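Local coordinates for phosphoacetylglucosamine mutase (Aspergillus lentulus, PDB 5O9X), which interconverts the 6-phosphate and 1-phosphate of N-acetylglucosamine, probably by way of a bisphosphorylated sugar intermediate, at residues V64-N76 / T134-S146. The protein carries 1 engineered substitution. Numbering follows the deposited sequence.
Sequences VMVTAAHNPAEDN and TRASGSRLIGVLS. Engineered in segment 64-76: Ala69 (natural residue Ser). Unlike the reference sequence in segment 134-146: Ile142 (reference Val). With G16 (1,6-di-O-phosphono-alpha-D-glucopyranose), chain B.
Arg135 reaches into the loop 67-74 and the start of strand 75-81 and fastens them mainly by backbone carbonyls. Its NH2 gives an almost straight bond to Asn71 O (2.8 Å, 171°), lying in the guanidinium plane, and a weak one to Ala69 O. Arg135 NH1 gives one N-H to Pro72 O (2.8 Å) and the other to Asp75 O (2.9 Å), above both carbonyl planes; Asp75 N meets Pro72 O from the opposite face. Ala68 CB sits over the centre of one guanidinium face, 3.7 Å from Arg135 CZ. An extended run from CG to NE carries the group this far, with Arg135 CD 3.5 Å from Asn76 OD1. Beside it, Asn76 ND2 donates to Ser137 OG (3.0 Å), and two waters link Ala73 O to Ala136 N and Ser137 OG. Farther along strand 61-66 of the domain I sheet, Val66 packs on Leu141 and Ile142, and Val64 meets Leu145 tip to tip. Asp133 forms a salt bridge with Arg135 NE and a hydrogen bond with Thr67 OG1. The loop presents engineered Ala69, naturally the serine that probably carries the phosphoryl group, as in other alpha-D-phosphohexomutases, and His70, whose ND1 donates a nearly straight hydrogen bond to G16 O2X (2.7 Å). Arg135 thus ties the loop down from the side away from the sugar phosphate, its charge probably polarising the carbonyls.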
loop_
_atom_site.group_PDB
_atom_site.type_symbol
_atom_site.label_atom_id
_atom_site.label_comp_id
_atom_site.label_asym_id
_atom_site.label_seq_id
_atom_site.Cartn_x
_atom_site.Cartn_y
_atom_site.Cartn_z
ATOM N N VAL A 64 9.885 9.787 -6.525
ATOM C CA VAL A 64 9.677 8.720 -7.468
ATOM C C VAL A 64 10.195 7.432 -6.809
ATOM O O VAL A 64 11.312 7.415 -6.385
ATOM C CB VAL A 64 10.479 8.961 -8.785
ATOM C CG1 VAL A 64 10.204 7.822 -9.754
ATOM C CG2 VAL A 64 10.004 10.249 -9.480
ATOM N N MET A 65 9.374 6.399 -6.717
ATOM C CA MET A 65 9.830 5.118 -6.151
ATOM C C MET A 65 9.889 4.127 -7.308
ATOM O O MET A 65 8.869 3.956 -8.017
ATOM C CB MET A 65 8.803 4.613 -5.119
ATOM C CG MET A 65 9.199 3.268 -4.472
ATOM S SD MET A 65 10.663 3.436 -3.434
ATOM C CE MET A 65 11.009 1.703 -3.187
ATOM N N VAL A 66 11.034 3.488 -7.514
ATOM C CA VAL A 66 11.150 2.521 -8.599
ATOM C C VAL A 66 10.948 1.112 -7.958
ATOM O O VAL A 66 11.803 0.636 -7.231
ATOM C CB VAL A 66 12.498 2.606 -9.314
ATOM C CG1 VAL A 66 12.596 1.505 -10.416
ATOM C CG2 VAL A 66 12.644 4.054 -9.884
ATOM N N THR A 67 9.774 0.505 -8.206
ATOM C CA THR A 67 9.466 -0.758 -7.625
ATOM C C THR A 67 8.261 -1.291 -8.409
ATOM O O THR A 67 7.455 -0.533 -8.948
ATOM C CB THR A 67 9.050 -0.597 -6.084
ATOM O OG1 THR A 67 8.777 -1.890 -5.573
ATOM C CG2 THR A 67 7.751 0.251 -5.888
ATOM N N ALA A 68 8.164 -2.606 -8.449
ATOM C CA ALA A 68 6.900 -3.289 -8.778
ATOM C C ALA A 68 6.284 -4.021 -7.547
ATOM O O ALA A 68 5.365 -4.824 -7.733
ATOM C CB ALA A 68 7.060 -4.221 -9.989
ATOM N N ALA A 69 6.767 -3.711 -6.312
ATOM C CA ALA A 69 6.003 -4.051 -5.030
ATOM C C ALA A 69 5.716 -5.566 -4.867
ATOM O O ALA A 69 6.675 -6.320 -4.710
ATOM C CB ALA A 69 4.717 -3.246 -5.014
ATOM N N HIS A 70 4.448 -6.051 -4.994
ATOM C CA HIS A 70 4.142 -7.476 -4.821
ATOM C C HIS A 70 4.487 -8.322 -6.065
ATOM O O HIS A 70 4.498 -9.582 -5.981
ATOM C CB HIS A 70 2.602 -7.705 -4.536
ATOM C CG HIS A 70 1.754 -7.749 -5.758
ATOM N ND1 HIS A 70 1.216 -6.597 -6.326
ATOM C CD2 HIS A 70 1.353 -8.779 -6.545
ATOM C CE1 HIS A 70 0.512 -6.930 -7.398
ATOM N NE2 HIS A 70 0.585 -8.248 -7.548
ATOM N N ASN A 71 4.707 -7.657 -7.210
ATOM C CA ASN A 71 4.962 -8.379 -8.505
ATOM C C ASN A 71 6.204 -9.306 -8.512
ATOM O O ASN A 71 7.172 -9.098 -7.738
ATOM C CB ASN A 71 5.071 -7.427 -9.710
ATOM C CG ASN A 71 3.708 -6.783 -10.068
ATOM O OD1 ASN A 71 2.950 -6.396 -9.185
ATOM N ND2 ASN A 71 3.444 -6.643 -11.369
ATOM N N PRO A 72 6.184 -10.286 -9.435
ATOM C CA PRO A 72 7.367 -11.179 -9.517
ATOM C C PRO A 72 8.619 -10.328 -9.875
ATOM O O PRO A 72 8.507 -9.181 -10.406
ATOM C CB PRO A 72 6.993 -12.161 -10.684
ATOM C CG PRO A 72 5.438 -12.177 -10.652
ATOM C CD PRO A 72 5.086 -10.714 -10.390
ATOM N N ALA A 73 9.790 -10.875 -9.541
ATOM C CA ALA A 73 11.106 -10.207 -9.687
ATOM C C ALA A 73 11.387 -9.654 -11.084
ATOM O O ALA A 73 12.124 -8.656 -11.164
ATOM C CB ALA A 73 12.240 -11.197 -9.290
ATOM N N GLU A 74 10.840 -10.258 -12.166
ATOM C CA GLU A 74 11.189 -9.801 -13.524
ATOM C C GLU A 74 10.512 -8.452 -13.831
ATOM O O GLU A 74 10.861 -7.768 -14.804
ATOM C CB GLU A 74 10.704 -10.808 -14.591
ATOM C CG GLU A 74 9.164 -10.867 -14.683
ATOM C CD GLU A 74 8.639 -11.847 -15.754
ATOM O OE1 GLU A 74 9.434 -12.329 -16.594
ATOM O OE2 GLU A 74 7.423 -12.110 -15.749
ATOM N N ASP A 75 9.557 -8.046 -13.013
ATOM C CA ASP A 75 8.862 -6.736 -13.263
ATOM C C ASP A 75 9.588 -5.584 -12.563
ATOM O O ASP A 75 10.387 -5.770 -11.630
ATOM C CB ASP A 75 7.425 -6.754 -12.738
ATOM C CG ASP A 75 6.491 -7.659 -13.562
ATOM O OD1 ASP A 75 6.895 -8.128 -14.666
ATOM O OD2 ASP A 75 5.331 -7.885 -13.124
ATOM N N ASN A 76 9.294 -4.355 -12.994
ATOM C CA ASN A 76 9.591 -3.193 -12.206
ATOM C C ASN A 76 8.529 -2.149 -12.517
ATOM O O ASN A 76 7.524 -2.463 -13.231
ATOM C CB ASN A 76 11.049 -2.672 -12.397
ATOM C CG ASN A 76 11.609 -2.083 -11.092
ATOM O OD1 ASN A 76 10.822 -1.636 -10.247
ATOM N ND2 ASN A 76 12.972 -2.125 -10.880
ATOM N N THR A 134 15.015 -3.690 -4.299
ATOM C CA THR A 134 16.211 -4.464 -4.587
ATOM C C THR A 134 16.241 -5.054 -6.003
ATOM O O THR A 134 17.173 -5.810 -6.305
ATOM C CB THR A 134 16.422 -5.607 -3.560
ATOM O OG1 THR A 134 15.226 -6.430 -3.524
ATOM C CG2 THR A 134 16.746 -5.026 -2.156
ATOM N N ARG A 135 15.192 -4.762 -6.818
ATOM C CA ARG A 135 14.997 -5.468 -8.066
ATOM C C ARG A 135 16.253 -5.275 -9.000
ATOM O O ARG A 135 16.896 -4.251 -8.934
ATOM C CB ARG A 135 13.739 -4.978 -8.800
ATOM C CG ARG A 135 12.398 -5.528 -8.175
ATOM C CD ARG A 135 11.197 -4.693 -8.633
ATOM N NE ARG A 135 10.110 -5.143 -7.716
ATOM C CZ ARG A 135 9.383 -6.240 -7.973
ATOM N NH1 ARG A 135 9.502 -6.923 -9.150
ATOM N NH2 ARG A 135 8.502 -6.671 -7.065
ATOM N N ALA A 136 16.548 -6.265 -9.829
ATOM C CA ALA A 136 17.826 -6.257 -10.586
ATOM C C ALA A 136 17.875 -5.079 -11.547
ATOM O O ALA A 136 18.958 -4.462 -11.756
ATOM C CB ALA A 136 17.939 -7.519 -11.359
ATOM N N SER A 137 16.726 -4.754 -12.120
ATOM C CA SER A 137 16.650 -3.613 -13.070
ATOM C C SER A 137 16.676 -2.243 -12.456
ATOM O O SER A 137 16.676 -1.241 -13.208
ATOM C CB SER A 137 15.341 -3.688 -13.894
ATOM O OG SER A 137 14.190 -3.745 -13.032
ATOM N N GLY A 138 16.632 -2.109 -11.131
ATOM C CA GLY A 138 16.485 -0.771 -10.587
ATOM C C GLY A 138 17.604 0.225 -10.873
ATOM O O GLY A 138 17.355 1.431 -11.112
ATOM N N SER A 139 18.846 -0.238 -10.786
ATOM C CA SER A 139 19.990 0.680 -11.080
ATOM C C SER A 139 19.913 1.291 -12.507
ATOM O O SER A 139 20.045 2.505 -12.643
ATOM C CB SER A 139 21.345 -0.037 -10.919
ATOM O OG SER A 139 22.400 0.874 -11.285
ATOM N N ARG A 140 19.730 0.456 -13.546
ATOM C CA ARG A 140 19.529 0.926 -14.951
ATOM C C ARG A 140 18.440 1.972 -14.993
ATOM O O ARG A 140 18.633 3.031 -15.592
ATOM C CB ARG A 140 19.158 -0.211 -15.957
ATOM C CG ARG A 140 19.278 0.193 -17.461
ATOM C CD ARG A 140 18.096 -0.207 -18.394
ATOM N NE ARG A 140 17.660 -1.486 -17.968
ATOM C CZ ARG A 140 16.453 -2.018 -17.868
ATOM N NH1 ARG A 140 15.292 -1.535 -18.366
ATOM N NH2 ARG A 140 16.495 -3.215 -17.320
ATOM N N LEU A 141 17.264 1.648 -14.418
ATOM C CA LEU A 141 16.137 2.605 -14.391
ATOM C C LEU A 141 16.407 3.924 -13.658
ATOM O O LEU A 141 16.034 5.019 -14.147
ATOM C CB LEU A 141 14.810 1.933 -13.924
ATOM C CG LEU A 141 14.382 0.708 -14.786
ATOM C CD1 LEU A 141 13.164 -0.030 -14.188
ATOM C CD2 LEU A 141 14.146 1.065 -16.271
ATOM N N ILE A 142 17.041 3.860 -12.500
ATOM C CA ILE A 142 17.556 5.087 -11.826
ATOM C C ILE A 142 18.540 5.933 -12.768
ATOM O O ILE A 142 18.485 7.163 -12.758
ATOM C CB ILE A 142 18.180 4.665 -10.429
ATOM C CG1 ILE A 142 17.171 4.809 -9.292
ATOM C CG2 ILE A 142 19.464 5.355 -10.026
ATOM C CD1 ILE A 142 15.754 4.975 -9.650
ATOM N N GLY A 143 19.411 5.260 -13.516
ATOM C CA GLY A 143 20.209 5.912 -14.608
ATOM C C GLY A 143 19.333 6.696 -15.571
ATOM O O GLY A 143 19.630 7.851 -15.908
ATOM N N VAL A 144 18.232 6.078 -16.016
ATOM C CA VAL A 144 17.322 6.723 -16.986
ATOM C C VAL A 144 16.638 7.906 -16.344
ATOM O O VAL A 144 16.578 9.048 -16.949
ATOM C CB VAL A 144 16.236 5.751 -17.547
ATOM C CG1 VAL A 144 15.254 6.515 -18.475
ATOM C CG2 VAL A 144 16.833 4.533 -18.266
ATOM N N LEU A 145 16.059 7.662 -15.151
ATOM C CA LEU A 145 15.466 8.744 -14.363
ATOM C C LEU A 145 16.396 9.966 -14.193
ATOM O O LEU A 145 15.974 11.159 -14.402
ATOM C CB LEU A 145 14.989 8.224 -12.988
ATOM C CG LEU A 145 14.210 9.175 -12.106
ATOM C CD1 LEU A 145 12.899 9.540 -12.803
ATOM C CD2 LEU A 145 13.905 8.424 -10.779
ATOM N N SER A 146 17.626 9.671 -13.794
ATOM C CA SER A 146 18.693 10.681 -13.637
ATOM C C SER A 146 18.939 11.460 -14.931
ATOM O O SER A 146 19.104 12.669 -14.870
ATOM C CB SER A 146 19.985 9.961 -13.228
ATOM O OG SER A 146 19.792 9.408 -11.920
HETATM C C1 G16 B . -1.039 -2.305 -5.589
HETATM C C2 G16 B . -1.917 -1.210 -4.990
HETATM C C3 G16 B . -3.008 -1.844 -4.069
HETATM C C4 G16 B . -3.865 -2.894 -4.754
HETATM C C5 G16 B . -2.935 -3.958 -5.323
HETATM C C6 G16 B . -3.591 -4.924 -6.282
HETATM O O1 G16 B . -0.357 -2.983 -4.530
HETATM O O2 G16 B . -1.169 -0.182 -4.269
HETATM O O3 G16 B . -3.723 -0.806 -3.527
HETATM O O4 G16 B . -4.833 -3.600 -3.861
HETATM O O5 G16 B . -1.941 -3.383 -6.204
HETATM O O6 G16 B . -4.136 -4.112 -7.417
HETATM P P G16 B . -4.809 -4.889 -8.672
HETATM O O1P G16 B . -5.860 -5.886 -8.130
HETATM O O2P G16 B . -3.694 -5.691 -9.384
HETATM O O3P G16 B . -5.344 -3.830 -9.660
HETATM P "P'" G16 B . 1.276 -3.051 -4.423
HETATM O O1X G16 B . 1.841 -1.703 -4.946
HETATM O O2X G16 B . 1.751 -4.146 -5.431
HETATM O O3X G16 B . 1.634 -3.505 -3.050
HETATM O O HOH W 1 14.767 -8.493 -10.021
HETATM O O HOH W 2 13.551 -6.160 -12.359
#